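Local coordinates for D-alanine--D-alanine ligase (Coxiella burnetii, PDB 3TQT), which catalyses the ATP-dependent joining of two D-alanine molecules into D-alanyl-D-alanine, a building block of peptidoglycan, at residues A[103-107]-A[320-324]; A[233-237]-A[296-300]; A[77-81]-A[119-123]. All blocks are in the same frame, centred on the assembly; numbering follows the deposited sequence.

Interaction 1: residues A[103-107]-A[320-324]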
loop_
_atom_site.group_PDB
_atom_site.type_symbol
_atom_site.label_atom_id
_atom_site.label_comp_id
_atom_site.label_asym_id
_atom_site.label_seq_id
_atom_site.Cartn_x
_atom_site.Cartn_y
_atom_site.Cartn_z
ATOM N N PHE A 103 10.649 -12.012 7.644
ATOM C CA PHE A 103 9.377 -12.690 7.677
ATOM C C PHE A 103 8.448 -11.812 8.504
ATOM O O PHE A 103 8.460 -11.876 9.723
ATOM C CB PHE A 103 9.560 -14.057 8.339
ATOM C CG PHE A 103 8.652 -15.125 7.803
ATOM C CD1 PHE A 103 9.176 -16.289 7.261
ATOM C CD2 PHE A 103 7.281 -14.960 7.826
ATOM C CE1 PHE A 103 8.343 -17.265 6.771
ATOM C CE2 PHE A 103 6.445 -15.937 7.343
ATOM C CZ PHE A 103 6.979 -17.089 6.815
ATOM N N PRO A 104 7.670 -10.944 7.836
ATOM C CA PRO A 104 6.790 -10.063 8.588
ATOM C C PRO A 104 5.683 -10.937 9.177
ATOM O O PRO A 104 4.992 -11.644 8.435
ATOM C CB PRO A 104 6.230 -9.112 7.517
ATOM C CG PRO A 104 6.929 -9.449 6.246
ATOM C CD PRO A 104 7.464 -10.828 6.386
ATOM N N MET A 105 5.540 -10.939 10.495
ATOM C CA MET A 105 4.535 -11.800 11.086
ATOM C C MET A 105 3.767 -10.995 12.104
ATOM O O MET A 105 3.399 -11.486 13.166
ATOM C CB MET A 105 5.158 -13.065 11.683
ATOM C CG MET A 105 4.149 -14.147 12.101
ATOM S SD MET A 105 2.841 -14.524 10.893
ATOM C CE MET A 105 3.809 -14.716 9.384
ATOM N N VAL A 106 3.547 -9.736 11.755
ATOM C CA VAL A 106 2.653 -8.876 12.501
ATOM C C VAL A 106 1.288 -8.904 11.817
ATOM O O VAL A 106 1.166 -8.527 10.646
ATOM C CB VAL A 106 3.185 -7.439 12.546
ATOM C CG1 VAL A 106 2.138 -6.507 13.150
ATOM C CG2 VAL A 106 4.481 -7.383 13.331
ATOM N N HIS A 107 0.272 -9.373 12.537
ATOM C CA HIS A 107 -1.094 -9.419 12.011
ATOM C C HIS A 107 -1.797 -8.080 12.202
ATOM O O HIS A 107 -1.561 -7.378 13.185
ATOM C CB HIS A 107 -1.926 -10.512 12.701
ATOM C CG HIS A 107 -1.248 -11.848 12.773
ATOM N ND1 HIS A 107 -0.980 -12.613 11.657
ATOM C CD2 HIS A 107 -0.803 -12.563 13.834
ATOM C CE1 HIS A 107 -0.383 -13.736 12.026
ATOM N NE2 HIS A 107 -0.267 -13.729 13.341
ATOM N N ILE A 320 -1.365 -11.845 5.938
ATOM C CA ILE A 320 -0.561 -12.378 7.041
ATOM C C ILE A 320 -1.492 -13.186 7.941
ATOM O O ILE A 320 -1.892 -12.745 9.016
ATOM C CB ILE A 320 0.226 -11.282 7.821
ATOM C CG1 ILE A 320 0.911 -10.304 6.852
ATOM C CG2 ILE A 320 1.269 -11.907 8.777
ATOM C CD1 ILE A 320 2.119 -10.865 6.105
ATOM N N PRO A 321 -1.873 -14.374 7.471
ATOM C CA PRO A 321 -2.776 -15.237 8.230
ATOM C C PRO A 321 -2.065 -15.768 9.460
ATOM O O PRO A 321 -0.831 -15.749 9.489
ATOM C CB PRO A 321 -3.053 -16.377 7.261
ATOM C CG PRO A 321 -1.864 -16.431 6.390
ATOM C CD PRO A 321 -1.405 -15.013 6.230
ATOM N N GLY A 322 -2.827 -16.218 10.453
ATOM C CA GLY A 322 -2.243 -16.853 11.617
ATOM C C GLY A 322 -1.285 -17.938 11.174
ATOM O O GLY A 322 -1.519 -18.606 10.169
ATOM N N PHE A 323 -0.199 -18.111 11.917
ATOM C CA PHE A 323 0.821 -19.076 11.531
ATOM C C PHE A 323 1.266 -19.906 12.727
ATOM O O PHE A 323 2.347 -20.512 12.716
ATOM C CB PHE A 323 2.013 -18.357 10.894
ATOM C CG PHE A 323 2.389 -18.893 9.556
ATOM C CD1 PHE A 323 1.998 -18.233 8.398
ATOM C CD2 PHE A 323 3.108 -20.073 9.446
ATOM C CE1 PHE A 323 2.358 -18.724 7.149
ATOM C CE2 PHE A 323 3.468 -20.572 8.197
ATOM C CZ PHE A 323 3.097 -19.894 7.054
ATOM N N THR A 324 0.428 -19.934 13.763
ATOM C CA THR A 324 0.679 -20.781 14.916
ATOM C C THR A 324 0.553 -22.224 14.469
ATOM O O THR A 324 0.060 -22.499 13.387
ATOM C CB THR A 324 -0.333 -20.520 16.052
ATOM O OG1 THR A 324 -1.556 -21.214 15.778
ATOM C CG2 THR A 324 -0.605 -19.028 16.176
#

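Interaction 2: residues A[233-237]-A[296-300]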
loop_
_atom_site.group_PDB
_atom_site.type_symbol
_atom_site.label_atom_id
_atom_site.label_comp_id
_atom_site.label_asym_id
_atom_site.label_seq_id
_atom_site.Cartn_x
_atom_site.Cartn_y
_atom_site.Cartn_z
ATOM N N ALA A 233 -5.478 -22.001 1.378
ATOM C CA ALA A 233 -4.161 -21.407 1.503
ATOM C C ALA A 233 -3.532 -21.368 0.126
ATOM O O ALA A 233 -3.487 -22.378 -0.569
ATOM C CB ALA A 233 -3.304 -22.215 2.450
ATOM N N VAL A 234 -3.064 -20.189 -0.267
ATOM C CA VAL A 234 -2.384 -20.013 -1.546
ATOM C C VAL A 234 -0.905 -19.718 -1.309
ATOM O O VAL A 234 -0.533 -18.994 -0.378
ATOM C CB VAL A 234 -3.027 -18.881 -2.364
ATOM C CG1 VAL A 234 -2.288 -18.676 -3.692
ATOM C CG2 VAL A 234 -4.497 -19.186 -2.618
ATOM N N LEU A 235 -0.063 -20.308 -2.144
ATOM C CA LEU A 235 1.379 -20.134 -2.023
ATOM C C LEU A 235 1.991 -19.920 -3.389
ATOM O O LEU A 235 1.734 -20.681 -4.324
ATOM C CB LEU A 235 1.990 -21.374 -1.399
ATOM C CG LEU A 235 3.508 -21.454 -1.334
ATOM C CD1 LEU A 235 4.047 -20.441 -0.341
ATOM C CD2 LEU A 235 3.883 -22.873 -0.924
ATOM N N GLY A 236 2.810 -18.882 -3.502
ATOM C CA GLY A 236 3.543 -18.662 -4.732
ATOM C C GLY A 236 3.684 -17.191 -5.045
ATOM O O GLY A 236 3.186 -16.340 -4.316
ATOM N N ASN A 237 4.366 -16.910 -6.150
ATOM C CA ASN A 237 4.472 -15.566 -6.671
ATOM C C ASN A 237 3.650 -15.535 -7.938
ATOM O O ASN A 237 2.445 -15.338 -7.884
ATOM C CB ASN A 237 5.936 -15.209 -6.961
ATOM C CG ASN A 237 6.695 -14.817 -5.706
ATOM O OD1 ASN A 237 6.082 -14.487 -4.691
ATOM N ND2 ASN A 237 8.030 -14.843 -5.771
ATOM N N CYS A 296 -0.940 -10.392 -5.302
ATOM C CA CYS A 296 -0.325 -10.883 -4.087
ATOM C C CYS A 296 0.989 -11.602 -4.400
ATOM O O CYS A 296 1.272 -11.969 -5.551
ATOM C CB CYS A 296 -1.277 -11.827 -3.357
ATOM S SG CYS A 296 -0.913 -11.938 -1.626
ATOM N N SER A 297 1.793 -11.774 -3.362
ATOM C CA SER A 297 3.059 -12.469 -3.472
ATOM C C SER A 297 3.217 -13.324 -2.254
ATOM O O SER A 297 2.731 -12.969 -1.173
ATOM C CB SER A 297 4.219 -11.469 -3.512
ATOM O OG SER A 297 4.279 -10.833 -4.760
ATOM N N GLY A 298 3.896 -14.451 -2.435
ATOM C CA GLY A 298 4.261 -15.329 -1.338
ATOM C C GLY A 298 3.102 -16.172 -0.847
ATOM O O GLY A 298 3.007 -17.360 -1.150
ATOM N N MET A 299 2.202 -15.548 -0.097
ATOM C CA MET A 299 1.108 -16.294 0.525
ATOM C C MET A 299 -0.145 -15.465 0.753
ATOM O O MET A 299 -0.086 -14.249 0.942
ATOM C CB MET A 299 1.572 -16.838 1.872
ATOM C CG MET A 299 2.138 -15.750 2.781
ATOM S SD MET A 299 2.368 -16.297 4.482
ATOM C CE MET A 299 0.831 -17.148 4.731
ATOM N N ALA A 300 -1.283 -16.149 0.756
ATOM C CA ALA A 300 -2.524 -15.550 1.205
ATOM C C ALA A 300 -3.434 -16.667 1.671
ATOM O O ALA A 300 -3.428 -17.758 1.107
ATOM C CB ALA A 300 -3.191 -14.792 0.078
#

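Interaction 3: residues A[77-81]-A[119-123]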
loop_
_atom_site.group_PDB
_atom_site.type_symbol
_atom_site.label_atom_id
_atom_site.label_comp_id
_atom_site.label_asym_id
_atom_site.label_seq_id
_atom_site.Cartn_x
_atom_site.Cartn_y
_atom_site.Cartn_z
ATOM N N THR A 77 17.460 0.071 16.129
ATOM C CA THR A 77 16.810 0.847 15.104
ATOM C C THR A 77 17.275 0.288 13.770
ATOM O O THR A 77 17.786 -0.822 13.713
ATOM C CB THR A 77 17.080 2.339 15.240
ATOM O OG1 THR A 77 16.323 3.032 14.241
ATOM C CG2 THR A 77 18.568 2.645 15.086
ATOM N N ILE A 78 17.077 1.029 12.695
ATOM C CA ILE A 78 17.408 0.498 11.391
ATOM C C ILE A 78 18.543 1.299 10.776
ATOM O O ILE A 78 18.796 2.433 11.154
ATOM C CB ILE A 78 16.180 0.452 10.447
ATOM C CG1 ILE A 78 15.619 1.848 10.228
ATOM C CG2 ILE A 78 15.108 -0.473 11.006
ATOM C CD1 ILE A 78 14.372 1.862 9.391
ATOM N N ALA A 79 19.232 0.692 9.830
ATOM C CA ALA A 79 20.321 1.361 9.157
ATOM C C ALA A 79 19.957 1.517 7.689
ATOM O O ALA A 79 20.129 0.593 6.903
ATOM C CB ALA A 79 21.587 0.552 9.313
ATOM N N PHE A 80 19.430 2.679 7.320
ATOM C CA PHE A 80 19.082 2.915 5.924
ATOM C C PHE A 80 20.292 2.774 5.024
ATOM O O PHE A 80 21.399 3.162 5.392
ATOM C CB PHE A 80 18.458 4.294 5.740
ATOM C CG PHE A 80 17.066 4.392 6.272
ATOM C CD1 PHE A 80 16.044 3.668 5.692
ATOM C CD2 PHE A 80 16.785 5.187 7.366
ATOM C CE1 PHE A 80 14.759 3.744 6.186
ATOM C CE2 PHE A 80 15.499 5.271 7.863
ATOM C CZ PHE A 80 14.486 4.548 7.269
ATOM N N GLY A 81 20.079 2.210 3.847
ATOM C CA GLY A 81 21.140 2.112 2.862
ATOM C C GLY A 81 21.971 0.861 3.051
ATOM O O GLY A 81 22.525 0.335 2.091
ATOM N N LEU A 119 8.423 -0.099 5.010
ATOM C CA LEU A 119 9.720 0.080 5.650
ATOM C C LEU A 119 10.717 -0.894 5.049
ATOM O O LEU A 119 11.864 -0.539 4.752
ATOM C CB LEU A 119 9.618 -0.136 7.162
ATOM C CG LEU A 119 10.964 -0.134 7.885
ATOM C CD1 LEU A 119 11.794 1.063 7.437
ATOM C CD2 LEU A 119 10.750 -0.134 9.405
ATOM N N LEU A 120 10.267 -2.124 4.842
ATOM C CA LEU A 120 11.139 -3.160 4.312
ATOM C C LEU A 120 11.536 -2.858 2.876
ATOM O O LEU A 120 12.664 -3.153 2.473
ATOM C CB LEU A 120 10.490 -4.543 4.431
ATOM C CG LEU A 120 10.232 -5.011 5.869
ATOM C CD1 LEU A 120 9.495 -6.324 5.855
ATOM C CD2 LEU A 120 11.548 -5.136 6.642
ATOM N N GLU A 121 10.624 -2.268 2.103
ATOM C CA GLU A 121 10.968 -1.805 0.762
ATOM C C GLU A 121 12.019 -0.703 0.834
ATOM O O GLU A 121 12.957 -0.681 0.043
ATOM C CB GLU A 121 9.747 -1.278 0.012
ATOM C CG GLU A 121 8.712 -2.329 -0.301
ATOM C CD GLU A 121 9.104 -3.222 -1.451
ATOM O OE1 GLU A 121 10.129 -2.944 -2.111
ATOM O OE2 GLU A 121 8.379 -4.207 -1.693
ATOM N N LEU A 122 11.862 0.215 1.778
ATOM C CA LEU A 122 12.811 1.321 1.899
ATOM C C LEU A 122 14.194 0.807 2.292
ATOM O O LEU A 122 15.209 1.424 1.969
ATOM C CB LEU A 122 12.332 2.324 2.941
ATOM C CG LEU A 122 11.127 3.155 2.527
ATOM C CD1 LEU A 122 10.585 3.878 3.745
ATOM C CD2 LEU A 122 11.555 4.145 1.453
ATOM N N LEU A 123 14.221 -0.314 3.004
ATOM C CA LEU A 123 15.481 -0.940 3.409
ATOM C C LEU A 123 16.012 -1.872 2.326
ATOM O O LEU A 123 17.083 -2.464 2.481
ATOM C CB LEU A 123 15.309 -1.721 4.708
ATOM C CG LEU A 123 15.014 -0.911 5.969
ATOM C CD1 LEU A 123 14.848 -1.833 7.134
ATOM C CD2 LEU A 123 16.135 0.061 6.247
HETATM O O HOH W 1 17.679 1.959 2.669
#

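Interaction 1: residues A[103-107]-A[320-324]
His107 ND1 donates a hydrogen bond to the backbone oxygen of Ile320 at 2.8 Å, with an N-H...O angle of 152°. The acceptor lies near the plane of the imidazole, whereas the nitrogen approaches from above the carbonyl plane of Ile320. Next along the ring edge, His107 CE1 stands 3.3 Å from Pro321 O and near Gly322 CA, so two successive carbonyls line this edge. Beyond them, His107 NE2 bonds to Ser24 OG, and the same hydroxyl is bonded to Phe323 N. The ring is held through both nitrogens; Ser24 of helix 18-31 thus helps fix its rotation and also ties down the backbone at Phe323.

Ile320 is the apolar centre of the contact. Its CG2 branch, anti to the backbone N, reaches Met105 SD at 3.7 Å and touches the carbonyl oxygens of Pro104 and Val106; His107 ND1 lies 3.7 Å from this methyl too. The CD1 end of its other branch comes 3.8 Å from Pro104 O. Met105 sets CG opposite its backbone N (chi1 -169°), then bends at both following torsions, which folds the thioether back between Ile320 and Phe323. Its SD packs on Phe323 CB at 3.9 Å, and CE approaches Phe323 CD1 obliquely, the two side chains crossing at about a right angle.

Phe323 continues the buried surface onto Leu343 and Leu344 of helix 340-370. The contact joins strand 101-104 and the residues just after it, in the N-terminal domain, to the loop that follows strand 312-318, whose Asn318 is a predicted magnesium ligand. Such an interdomain seam, with the N-terminal domain set against the strand and loop that probably carry the magnesium site, is characteristic of the active-site region of D-alanine--D-alanine ligases.

Interaction 2: residues A[233-237]-A[296-300]
Strands 233-236 and 298-300 run antiparallel, their axes 4.6 Å apart at the closest and their directions 166° apart, as neighbours in the antiparallel sheet of the ATP-grasp fold. Val234 and Ala300 form a hydrogen-bonded pair: Val234 N donates to Ala300 O at 2.8 Å, and Ala300 N returns a longer bond to Val234 O. Tyr329 OH is a second hydrogen-bonding partner of Val234 O. Leu235 and Met299 follow as a non-hydrogen-bonded pair, and here the CA-H groups point across: Met299 CA lies 3.3 Å from Val234 O, and Leu235 CA is equally close to Gly298 O.

Val234 and Ala300 share one face of the sheet, covered by Phe291 of helix 277-293. Leu235 and Met299 occupy the other, where both meet Leu347 of helix 340-370. Leu235 CD1 reaches 3.4 Å from Gly298 O, while the Met299 chain leads off, away from Leu235, toward loop 320-324.

Two glycines, Gly236 and Gly298, come next. Gly236 adopts phi 144°, where a CB would collide with the preceding carbonyl oxygen, and Gly298 has a positive phi. Gly236 N donates to Gly298 O, but the reverse bond, from Gly298 N to Gly236 O, is weak. That amide gains a second acceptor in the side chain of Asn237, whose ND2 is held by Leu350 O while OD1 receives Gly298 N at 3.1 Å, nearly along the C=O axis.

Interaction 3: residues A[77-81]-A[119-123]
Ile78 points its CB toward helix 115-122, and each branch beyond it finds an apolar partner. CG2 meets Leu123 CD1 at 4.1 Å. CG1, lying between the backbone N and the carbonyl carbon (chi1 61°), passes over the rim of one face of the Phe80 ring. From there the extended chain carries CD1 straight to Leu119, where the two CD1 methyls meet tip to tip at 3.3 Å, tighter than usual van der Waals contact. The same Ile78 methyl also touches Leu123 CD2 at 4.0 Å.

Phe80 adds its ring to this cluster. Its CD1 lies 3.7 Å from Leu123 CD2, with the side chains crossing at about a right angle, and CE1 reaches Leu119 CD1. Leu122 CB sits at the ring edge, 4.3 Å from Phe80 CE1. Near the same plane a water accepts from Gly81 N at 2.7 Å and lies within hydrogen-bonding distance of Leu122 O, linking the two backbones.

Leu123 extends the packing onto Pro86 and Trp87. A second subunit packs on the contact as well: Phe80 stacks on its Trp50, Ile78 meets its Ile78, and Ile78 O bonds to its Thr77 OG1. The contact therefore joins strand 74-78 and the loop after it to the last turn of helix 115-122 and the residue beyond, in the Rossmann-like N-terminal domain, at the dimer interface of the ligase.

From the N terminus, strand 74-78 opens interaction 3 and strand 101-104 then opens interaction 1. Helix 115-122 closes the first of these loops, so the two cross; interaction 3 stays inside the N-terminal domain, and Pro104 touches Leu120 where they meet. The chain next enters the ATP-grasp region, where interaction 2 opens at 233-237 and closes at 296-300, wholly nested inside the long loop that ends when 320-324 completes interaction 1. Met299 packs against Pro321 and Phe323, joining interaction 2 to interaction 1. Interaction 1 thus spans the two domains, while interactions 2 and 3 each stay within one and do not touch.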